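Local coordinates for capsular polysaccharide biosynthesis protein (Burkholderia pseudomallei, PDB 4BQN) that binds coenzyme A and probably acts as an acetyltransferase in the biosynthesis of the bacterial capsular polysaccharide, at residues K6-Y11 with L60-Y65; A30-L35 with L218-S223; H141-G146 with L241-R246. The protein carries 1 engineered substitution. All blocks are in the same frame, centred on the assembly; numbering follows the deposited sequence.

Interaction 1: residues K6-Y11 with L60-Y65; sequences KKYSVY and LDLFLY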
loop_
_atom_site.group_PDB
_atom_site.type_symbol
_atom_site.label_atom_id
_atom_site.label_comp_id
_atom_site.label_asym_id
_atom_site.label_seq_id
_atom_site.Cartn_x
_atom_site.Cartn_y
_atom_site.Cartn_z
ATOM N N LYS A 6 -13.507 7.540 25.126
ATOM C CA LYS A 6 -12.190 6.917 25.249
ATOM C C LYS A 6 -11.264 7.488 24.183
ATOM O O LYS A 6 -11.732 7.972 23.153
ATOM C CB LYS A 6 -12.300 5.400 25.092
ATOM C CG LYS A 6 -13.079 4.709 26.205
ATOM C CD LYS A 6 -13.293 3.240 25.891
ATOM C CE LYS A 6 -14.048 2.540 27.008
ATOM N NZ LYS A 6 -14.059 1.061 26.820
ATOM N N LYS A 7 -9.958 7.427 24.433
ATOM C CA LYS A 7 -8.987 8.003 23.512
ATOM C C LYS A 7 -8.253 6.931 22.713
ATOM O O LYS A 7 -7.838 5.896 23.256
ATOM C CB LYS A 7 -7.987 8.891 24.255
ATOM C CG LYS A 7 -8.626 10.072 24.966
ATOM C CD LYS A 7 -7.586 10.874 25.733
ATOM C CE LYS A 7 -8.229 11.801 26.753
ATOM N NZ LYS A 7 -7.246 12.208 27.796
ATOM N N TYR A 8 -8.098 7.186 21.417
ATOM C CA TYR A 8 -7.344 6.282 20.563
ATOM C C TYR A 8 -6.445 7.043 19.626
ATOM O O TYR A 8 -6.661 8.228 19.351
ATOM C CB TYR A 8 -8.266 5.332 19.770
ATOM C CG TYR A 8 -8.799 5.843 18.450
ATOM C CD1 TYR A 8 -9.731 6.877 18.402
ATOM C CD2 TYR A 8 -8.390 5.270 17.252
ATOM C CE1 TYR A 8 -10.223 7.332 17.193
ATOM C CE2 TYR A 8 -8.886 5.715 16.036
ATOM C CZ TYR A 8 -9.791 6.744 16.010
ATOM O OH TYR A 8 -10.262 7.177 14.781
ATOM N N SER A 9 -5.434 6.346 19.131
ATOM C CA SER A 9 -4.635 6.864 18.039
ATOM C C SER A 9 -4.414 5.751 17.044
ATOM O O SER A 9 -4.590 4.571 17.373
ATOM C CB SER A 9 -3.294 7.382 18.540
ATOM O OG SER A 9 -2.648 8.103 17.511
ATOM N N VAL A 10 -4.027 6.133 15.828
ATOM C CA VAL A 10 -3.669 5.171 14.787
ATOM C C VAL A 10 -2.276 5.526 14.265
ATOM O O VAL A 10 -2.062 6.625 13.729
ATOM C CB VAL A 10 -4.676 5.129 13.612
ATOM C CG1 VAL A 10 -4.440 3.869 12.792
ATOM C CG2 VAL A 10 -6.130 5.153 14.094
ATOM N N TYR A 11 -1.337 4.600 14.430
ATOM C CA TYR A 11 0.028 4.835 13.989
ATOM C C TYR A 11 0.430 3.795 12.958
ATOM O O TYR A 11 0.144 2.608 13.113
ATOM C CB TYR A 11 0.999 4.747 15.157
ATOM C CG TYR A 11 2.435 4.864 14.733
ATOM C CD1 TYR A 11 2.971 6.090 14.353
ATOM C CD2 TYR A 11 3.258 3.738 14.707
ATOM C CE1 TYR A 11 4.295 6.193 13.964
ATOM C CE2 TYR A 11 4.593 3.828 14.317
ATOM C CZ TYR A 11 5.107 5.066 13.946
ATOM O OH TYR A 11 6.443 5.159 13.591
ATOM N N LEU A 60 -3.594 6.722 26.125
ATOM C CA LEU A 60 -4.546 6.071 25.223
ATOM C C LEU A 60 -5.268 4.883 25.852
ATOM O O LEU A 60 -4.667 4.084 26.583
ATOM C CB LEU A 60 -3.842 5.603 23.946
ATOM C CG LEU A 60 -3.221 6.684 23.066
ATOM C CD1 LEU A 60 -2.508 5.979 21.918
ATOM C CD2 LEU A 60 -4.264 7.676 22.572
ATOM N N ASP A 61 -6.562 4.771 25.546
ATOM C CA ASP A 61 -7.312 3.545 25.782
ATOM C C ASP A 61 -7.041 2.520 24.686
ATOM O O ASP A 61 -7.040 1.313 24.947
ATOM C CB ASP A 61 -8.805 3.847 25.861
ATOM C CG ASP A 61 -9.138 4.754 27.015
ATOM O OD1 ASP A 61 -9.123 4.264 28.158
ATOM O OD2 ASP A 61 -9.394 5.947 26.776
ATOM N N LEU A 62 -6.815 3.010 23.466
ATOM C CA LEU A 62 -6.635 2.146 22.302
ATOM C C LEU A 62 -5.525 2.673 21.408
ATOM O O LEU A 62 -5.512 3.858 21.077
ATOM C CB LEU A 62 -7.940 2.067 21.513
ATOM C CG LEU A 62 -7.909 1.381 20.136
ATOM C CD1 LEU A 62 -7.559 -0.098 20.243
ATOM C CD2 LEU A 62 -9.231 1.585 19.404
ATOM N N PHE A 63 -4.616 1.783 21.012
ATOM C CA PHE A 63 -3.549 2.109 20.072
ATOM C C PHE A 63 -3.724 1.139 18.913
ATOM O O PHE A 63 -3.457 -0.056 19.054
ATOM C CB PHE A 63 -2.184 1.934 20.747
ATOM C CG PHE A 63 -0.990 2.350 19.915
ATOM C CD1 PHE A 63 -0.899 3.617 19.344
ATOM C CD2 PHE A 63 0.087 1.477 19.761
ATOM C CE1 PHE A 63 0.221 3.991 18.606
ATOM C CE2 PHE A 63 1.209 1.842 19.024
ATOM C CZ PHE A 63 1.281 3.103 18.448
ATOM N N LEU A 64 -4.258 1.647 17.804
ATOM C CA LEU A 64 -4.337 0.870 16.567
ATOM C C LEU A 64 -3.083 1.187 15.791
ATOM O O LEU A 64 -2.758 2.345 15.576
ATOM C CB LEU A 64 -5.561 1.264 15.736
ATOM C CG LEU A 64 -6.939 0.796 16.195
ATOM C CD1 LEU A 64 -8.035 1.534 15.439
ATOM C CD2 LEU A 64 -7.099 -0.712 16.038
ATOM N N TYR A 65 -2.356 0.156 15.381
ATOM C CA TYR A 65 -1.078 0.425 14.747
ATOM C C TYR A 65 -0.753 -0.620 13.704
ATOM O O TYR A 65 -1.217 -1.764 13.780
ATOM C CB TYR A 65 0.048 0.485 15.806
ATOM C CG TYR A 65 0.342 -0.861 16.414
ATOM C CD1 TYR A 65 -0.426 -1.358 17.479
ATOM C CD2 TYR A 65 1.340 -1.672 15.883
ATOM C CE1 TYR A 65 -0.191 -2.622 18.002
ATOM C CE2 TYR A 65 1.584 -2.940 16.399
ATOM C CZ TYR A 65 0.810 -3.404 17.447
ATOM O OH TYR A 65 1.063 -4.654 17.951
#
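K7 and L62 begin a run of backbone hydrogen bonds that joins strand 6-11 to strand 62-65, the two central strands of a four-stranded parallel sheet with strand order 2-1-3-4, flanked by helices. The pair illustrates how parallel strands share their bonds: the odd residues of 6-11 bond to the even residues of 62-65, and L62 and L64 each use both N-H and carbonyl toward 6-11. K7 O receives L62 N, S9 N reaches L62 O, L64 N meets S9 O at 3.0 Å, and Y11 N closes on L64 O at 2.9 Å. CA-H...O contacts from Y8 CA to L62 O and from V10 CA to L64 O accompany these bonds, and one from Y65 CA to Y11 O, at 3.0 Å, continues the pairing past the last of them.

At the start of the pairing a side chain joins in. D61 OD2 takes the N-H of K7 on its anti lone pair at 2.8 Å, an almost straight bond of 167°, while D61 N returns a second, more bent bond to K7 O. D61 thus engages both the backbone N and O of K7, and K7 O accepts from D61 N and L62 N.

The polar ends find partners elsewhere: S9 OG is tied to V36 O, and the hydroxyls of Y11 and Y65 leave for Y77 and D173.

Apolar packing adds to both faces. With Y8, V10, L62 and L64 on one, Y8 CB rests against L62 CB at 3.7 Å, and the V10 and L64 side chains run alongside each other, pointing the same way; W33 and L93 from the outer strands add to this layer. On the other, the F63 side chain swings away from its own backbone N (chi1 -175°), which brings the ring beside the neighbouring strand: Y65 CB sits over one ring face, offset toward the rim, and F63 CE1 touches Y11 CB at 3.6 Å.

Interaction 2: residues A30-L35 with L218-S223; sequences ARDWEL and LGYTYS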
loop_
_atom_site.group_PDB
_atom_site.type_symbol
_atom_site.label_atom_id
_atom_site.label_comp_id
_atom_site.label_asym_id
_atom_site.label_seq_id
_atom_site.Cartn_x
_atom_site.Cartn_y
_atom_site.Cartn_z
ATOM N N ALA A 30 -17.644 6.944 16.456
ATOM C CA ALA A 30 -17.368 8.323 16.876
ATOM C C ALA A 30 -18.076 8.708 18.178
ATOM O O ALA A 30 -17.626 9.602 18.889
ATOM C CB ALA A 30 -17.703 9.305 15.763
ATOM N N ARG A 31 -19.170 8.016 18.493
ATOM C CA ARG A 31 -19.877 8.190 19.770
ATOM C C ARG A 31 -18.963 7.815 20.945
ATOM O O ARG A 31 -19.029 8.425 22.016
ATOM C CB ARG A 31 -21.162 7.338 19.778
ATOM C CG ARG A 31 -21.967 7.347 21.071
ATOM C CD ARG A 31 -22.967 6.193 21.096
ATOM N NE ARG A 31 -22.283 4.902 21.147
ATOM C CZ ARG A 31 -22.797 3.747 20.737
ATOM N NH1 ARG A 31 -24.031 3.692 20.242
ATOM N NH2 ARG A 31 -22.069 2.641 20.823
ATOM N N ASP A 32 -18.116 6.813 20.735
ATOM C CA ASP A 32 -17.337 6.190 21.813
ATOM C C ASP A 32 -15.874 6.601 21.881
ATOM O O ASP A 32 -15.246 6.458 22.938
ATOM C CB ASP A 32 -17.396 4.657 21.703
ATOM C CG ASP A 32 -18.806 4.107 21.856
ATOM O OD1 ASP A 32 -19.632 4.739 22.550
ATOM O OD2 ASP A 32 -19.081 3.027 21.287
ATOM N N TRP A 33 -15.325 7.077 20.761
ATOM C CA TRP A 33 -13.880 7.238 20.629
ATOM C C TRP A 33 -13.495 8.604 20.115
ATOM O O TRP A 33 -14.117 9.117 19.174
ATOM C CB TRP A 33 -13.323 6.189 19.662
ATOM C CG TRP A 33 -13.518 4.792 20.133
ATOM C CD1 TRP A 33 -14.535 3.934 19.789
ATOM C CD2 TRP A 33 -12.670 4.074 21.032
ATOM N NE1 TRP A 33 -14.361 2.723 20.422
ATOM C CE2 TRP A 33 -13.243 2.790 21.213
ATOM C CE3 TRP A 33 -11.494 4.400 21.725
ATOM C CZ2 TRP A 33 -12.650 1.815 22.033
ATOM C CZ3 TRP A 33 -10.909 3.440 22.546
ATOM C CH2 TRP A 33 -11.494 2.160 22.697
ATOM N N GLU A 34 -12.470 9.178 20.746
ATOM C CA GLU A 34 -11.897 10.446 20.300
ATOM C C GLU A 34 -10.459 10.224 19.841
ATOM O O GLU A 34 -9.635 9.634 20.560
ATOM C CB GLU A 34 -11.953 11.520 21.394
ATOM C CG GLU A 34 -11.407 12.874 20.938
ATOM C CD GLU A 34 -11.381 13.940 22.025
ATOM O OE1 GLU A 34 -11.926 13.725 23.130
ATOM O OE2 GLU A 34 -10.810 15.017 21.762
ATOM N N LEU A 35 -10.160 10.686 18.627
ATOM C CA LEU A 35 -8.832 10.517 18.039
ATOM C C LEU A 35 -7.830 11.511 18.620
ATOM O O LEU A 35 -8.110 12.719 18.707
ATOM C CB LEU A 35 -8.906 10.706 16.521
ATOM C CG LEU A 35 -7.586 10.613 15.744
ATOM C CD1 LEU A 35 -6.984 9.224 15.857
ATOM C CD2 LEU A 35 -7.806 10.988 14.291
ATOM N N LEU A 218 -12.990 -4.605 18.156
ATOM C CA LEU A 218 -13.349 -3.818 19.333
ATOM C C LEU A 218 -14.661 -4.241 19.999
ATOM O O LEU A 218 -14.997 -3.737 21.075
ATOM C CB LEU A 218 -13.403 -2.339 18.960
ATOM C CG LEU A 218 -12.054 -1.728 18.579
ATOM C CD1 LEU A 218 -12.294 -0.326 18.048
ATOM C CD2 LEU A 218 -11.108 -1.698 19.773
ATOM N N GLY A 219 -15.397 -5.165 19.376
ATOM C CA GLY A 219 -16.631 -5.684 19.963
ATOM C C GLY A 219 -17.916 -5.092 19.435
ATOM O O GLY A 219 -18.984 -5.407 19.951
ATOM N N TYR A 220 -17.841 -4.245 18.406
ATOM C CA TYR A 220 -19.059 -3.776 17.742
ATOM C C TYR A 220 -19.678 -4.908 16.928
ATOM O O TYR A 220 -18.971 -5.822 16.514
ATOM C CB TYR A 220 -18.762 -2.578 16.827
ATOM C CG TYR A 220 -18.328 -1.348 17.590
ATOM C CD1 TYR A 220 -19.272 -0.514 18.191
ATOM C CD2 TYR A 220 -16.979 -1.015 17.718
ATOM C CE1 TYR A 220 -18.887 0.601 18.914
ATOM C CE2 TYR A 220 -16.585 0.111 18.427
ATOM C CZ TYR A 220 -17.542 0.911 19.021
ATOM O OH TYR A 220 -17.153 2.025 19.727
ATOM N N THR A 221 -20.989 -4.842 16.712
ATOM C CA THR A 221 -21.743 -5.769 15.862
ATOM C C THR A 221 -21.620 -5.357 14.399
ATOM O O THR A 221 -21.286 -4.211 14.108
ATOM C CB THR A 221 -23.255 -5.742 16.211
ATOM O OG1 THR A 221 -23.806 -4.457 15.883
ATOM C CG2 THR A 221 -23.487 -6.030 17.683
ATOM N N TYR A 222 -21.947 -6.264 13.484
ATOM C CA TYR A 222 -21.988 -5.939 12.060
ATOM C C TYR A 222 -22.915 -4.765 11.778
ATOM O O TYR A 222 -22.578 -3.887 10.974
ATOM C CB TYR A 222 -22.376 -7.183 11.237
ATOM C CG TYR A 222 -21.235 -8.165 11.138
ATOM C CD1 TYR A 222 -21.016 -9.128 12.131
ATOM C CD2 TYR A 222 -20.350 -8.111 10.069
ATOM C CE1 TYR A 222 -19.945 -10.010 12.048
ATOM C CE2 TYR A 222 -19.285 -8.980 9.974
ATOM C CZ TYR A 222 -19.082 -9.922 10.959
ATOM O OH TYR A 222 -18.012 -10.766 10.829
ATOM N N SER A 223 -24.050 -4.729 12.483
ATOM C CA SER A 223 -25.057 -3.689 12.279
ATOM C C SER A 223 -24.635 -2.299 12.777
ATOM O O SER A 223 -25.223 -1.297 12.373
ATOM C CB SER A 223 -26.391 -4.102 12.907
ATOM O OG SER A 223 -26.258 -4.306 14.302
#
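Y220 points its ring at D32 from the opposite direction, and its hydroxyl joins the junction of helix 27-32 and strand 33-35 to the loop that follows helix 204-217. That helix ends in a Schellman motif, with G219 at positive phi, and the chain then releases Y220 toward the edge of the parallel sheet. D32 OD2 lies in plane at the edge of the phenol ring, and the carboxylate and ring planes are only 14° apart. Y220 OH donates its proton at 2.7 Å to D32 OD2, which receives it on the anti lone pair.

R31 forms a salt bridge with the same carboxylate, side-on, NE to OD1 and NH2 to OD2. The NE bond to D32 OD1 is nearly straight (170°) but arrives from above the carboxylate plane, whereas NH2 approaches OD2 on the syn side, tilted out of that plane. OD2 therefore accepts two donors, an arrangement likely to favour the charged form of D32.

The indole of W33 crosses the tyrosine obliquely and lies near its hydroxyl, while F29 stacks on the indole and L218 CD1 approaches it obliquely. W33 NE1, close to the plane of the phenol ring, gives Y220 OH a weak, bent bond of 3.0 Å.

Interaction 3: residues H141-G146 with L241-R246; sequences HLEEIG and LYPIYR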
loop_
_atom_site.group_PDB
_atom_site.type_symbol
_atom_site.label_atom_id
_atom_site.label_comp_id
_atom_site.label_asym_id
_atom_site.label_seq_id
_atom_site.Cartn_x
_atom_site.Cartn_y
_atom_site.Cartn_z
ATOM N N HIS A 141 5.265 -2.620 -27.463
ATOM C CA HIS A 141 5.112 -3.983 -26.924
ATOM C C HIS A 141 4.266 -4.078 -25.649
ATOM O O HIS A 141 4.322 -5.082 -24.924
ATOM C CB HIS A 141 6.490 -4.604 -26.675
ATOM C CG HIS A 141 7.197 -5.044 -27.921
ATOM N ND1 HIS A 141 7.860 -4.172 -28.757
ATOM C CD2 HIS A 141 7.353 -6.274 -28.465
ATOM C CE1 HIS A 141 8.389 -4.842 -29.764
ATOM N NE2 HIS A 141 8.096 -6.121 -29.611
ATOM N N LEU A 142 3.452 -3.062 -25.378
ATOM C CA LEU A 142 2.659 -3.097 -24.141
ATOM C C LEU A 142 1.723 -4.290 -24.099
ATOM O O LEU A 142 1.514 -4.881 -23.038
ATOM C CB LEU A 142 1.845 -1.832 -23.933
ATOM C CG LEU A 142 2.614 -0.524 -23.800
ATOM C CD1 LEU A 142 1.615 0.595 -23.559
ATOM C CD2 LEU A 142 3.631 -0.557 -22.669
ATOM N N GLU A 143 1.164 -4.654 -25.251
ATOM C CA GLU A 143 0.243 -5.792 -25.315
ATOM C C GLU A 143 0.935 -7.115 -25.043
ATOM O O GLU A 143 0.370 -7.977 -24.374
ATOM C CB GLU A 143 -0.458 -5.852 -26.672
ATOM C CG GLU A 143 -1.562 -4.820 -26.840
ATOM C CD GLU A 143 -1.069 -3.437 -27.240
ATOM O OE1 GLU A 143 0.145 -3.247 -27.490
ATOM O OE2 GLU A 143 -1.923 -2.531 -27.317
ATOM N N GLU A 144 2.143 -7.298 -25.578
ATOM C CA GLU A 144 2.909 -8.527 -25.336
ATOM C C GLU A 144 3.220 -8.662 -23.845
ATOM O O GLU A 144 3.118 -9.756 -23.266
ATOM C CB GLU A 144 4.208 -8.546 -26.149
ATOM C CG GLU A 144 4.018 -8.797 -27.639
ATOM C CD GLU A 144 3.778 -7.540 -28.465
ATOM O OE1 GLU A 144 3.406 -6.476 -27.925
ATOM O OE2 GLU A 144 3.943 -7.634 -29.699
ATOM N N ILE A 145 3.611 -7.552 -23.224
ATOM C CA ILE A 145 3.837 -7.527 -21.782
ATOM C C ILE A 145 2.559 -7.893 -21.018
ATOM O O ILE A 145 2.574 -8.768 -20.143
ATOM C CB ILE A 145 4.326 -6.148 -21.311
ATOM C CG1 ILE A 145 5.721 -5.863 -21.880
ATOM C CG2 ILE A 145 4.307 -6.069 -19.778
ATOM C CD1 ILE A 145 6.134 -4.415 -21.796
ATOM N N GLY A 146 1.452 -7.232 -21.356
ATOM C CA GLY A 146 0.168 -7.505 -20.702
ATOM C C GLY A 146 -0.300 -8.944 -20.897
ATOM O O GLY A 146 -0.872 -9.546 -19.984
ATOM N N LEU A 241 -3.734 -0.104 -15.321
ATOM C CA LEU A 241 -3.436 -1.492 -15.657
ATOM C C LEU A 241 -2.993 -1.634 -17.113
ATOM O O LEU A 241 -3.534 -0.965 -18.000
ATOM C CB LEU A 241 -4.640 -2.393 -15.372
ATOM C CG LEU A 241 -4.949 -2.699 -13.900
ATOM C CD1 LEU A 241 -5.589 -1.526 -13.152
ATOM C CD2 LEU A 241 -5.822 -3.934 -13.796
ATOM N N TYR A 242 -2.024 -2.509 -17.353
ATOM C CA TYR A 242 -1.511 -2.698 -18.711
ATOM C C TYR A 242 -2.582 -3.313 -19.634
ATOM O O TYR A 242 -3.503 -3.993 -19.171
ATOM C CB TYR A 242 -0.271 -3.599 -18.691
ATOM C CG TYR A 242 1.048 -2.865 -18.530
ATOM C CD1 TYR A 242 1.265 -1.954 -17.489
ATOM C CD2 TYR A 242 2.107 -3.136 -19.400
ATOM C CE1 TYR A 242 2.494 -1.308 -17.347
ATOM C CE2 TYR A 242 3.338 -2.498 -19.266
ATOM C CZ TYR A 242 3.523 -1.585 -18.242
ATOM O OH TYR A 242 4.743 -0.967 -18.110
ATOM N N PRO A 243 -2.436 -3.097 -20.954
ATOM C CA PRO A 243 -3.360 -3.717 -21.902
ATOM C C PRO A 243 -3.386 -5.230 -21.718
ATOM O O PRO A 243 -2.370 -5.826 -21.324
ATOM C CB PRO A 243 -2.744 -3.379 -23.267
ATOM C CG PRO A 243 -1.881 -2.184 -23.040
ATOM C CD PRO A 243 -1.341 -2.373 -21.642
ATOM N N ILE A 244 -4.532 -5.823 -22.070
ATOM C CA ILE A 244 -4.779 -7.272 -22.051
ATOM C C ILE A 244 -4.917 -7.777 -20.614
ATOM O O ILE A 244 -5.952 -8.344 -20.250
ATOM C CB ILE A 244 -3.751 -8.085 -22.887
ATOM C CG1 ILE A 244 -3.807 -7.620 -24.351
ATOM C CG2 ILE A 244 -4.032 -9.587 -22.773
ATOM C CD1 ILE A 244 -2.868 -8.350 -25.283
ATOM N N TYR A 245 -3.908 -7.512 -19.784
ATOM C CA TYR A 245 -3.984 -7.836 -18.361
ATOM C C TYR A 245 -5.211 -7.167 -17.731
ATOM O O TYR A 245 -5.940 -7.775 -16.938
ATOM C CB TYR A 245 -2.702 -7.391 -17.661
ATOM C CG TYR A 245 -2.598 -7.879 -16.238
ATOM C CD1 TYR A 245 -2.399 -9.242 -15.968
ATOM C CD2 TYR A 245 -2.624 -7.005 -15.162
ATOM C CE1 TYR A 245 -2.271 -9.717 -14.681
ATOM C CE2 TYR A 245 -2.513 -7.478 -13.852
ATOM C CZ TYR A 245 -2.328 -8.832 -13.618
ATOM O OH TYR A 245 -2.197 -9.353 -12.346
ATOM N N ARG A 246 -5.483 -5.924 -18.130
ATOM C CA ARG A 246 -6.586 -5.157 -17.555
ATOM C C ARG A 246 -7.937 -5.847 -17.784
ATOM O O ARG A 246 -8.881 -5.670 -17.004
ATOM C CB ARG A 246 -6.601 -3.735 -18.133
ATOM C CG ARG A 246 -6.922 -3.653 -19.625
ATOM C CD ARG A 246 -6.721 -2.242 -20.186
ATOM N NE ARG A 246 -7.587 -1.246 -19.546
ATOM C CZ ARG A 246 -8.876 -1.063 -19.822
ATOM N NH1 ARG A 246 -9.490 -1.801 -20.741
ATOM N NH2 ARG A 246 -9.554 -0.143 -19.152
#
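L142 lays its CB against the ring of P243, 3.8 Å from CG, at the first turn of helix 142-151, where a proline-containing loop packs against the helix side. Between 141-146 and 241-246 themselves there is no hydrogen bond, and this example of a helix-loop contact is mainly apolar packing. L142 CD2 and I145 CG2 converge on the same stretch of the Y242 ring, the isoleucine methyl 3.7 Å from CD2, and both approach obliquely. I145 CG2 stands anti to the backbone N of its own residue, which turns the methyl to the tyrosine. The Y242 hydroxyl lies beyond this patch, hydrogen-bonded to D122 and Y138, and L273 of helix 269-281 touches both L142 and Y242.

E143 crosses P243 and I244 at about right angles. Its aliphatic part does the touching, CB lying 3.7 Å from I244 CD1, while the chain bends at chi2 (82°) and the carboxylate forms a salt bridge with R256. I244 sits at positive phi just before a short 3-10 segment, and its carbonyl oxygen is hydrogen-bonded to R150, farther along helix 142-151, which supplies a polar tie.

Closest of all is the approach at G146, where the absence of a side chain lets the loop backbone come right up to the helix: G146 CA makes a CA-H...O contact with P243 O at 3.1 Å, with an angle of 162° at the hydrogen.

How the interactions relate
From the N terminus, strand 6-11 is laid down first, then helix 27-32 and strand 33-35, which settles on the outer side of strand 6-11. The chain returns through helix 46-56 to strand 62-65, where interaction 1 closes a largely helical loop. Interaction 2 opens within that loop and closes much later, after helix 204-217, so the two cross; they also touch, through K6 and L62 packing on W33 and through backbone bonding between 6-11 and 30-35. Interaction 3 opens at helix 142-151 and closes at 241-246, crossing interaction 2 but following interaction 1 in series. Its centre lies about 43 Å from the centres of the other two, across the chain's centre.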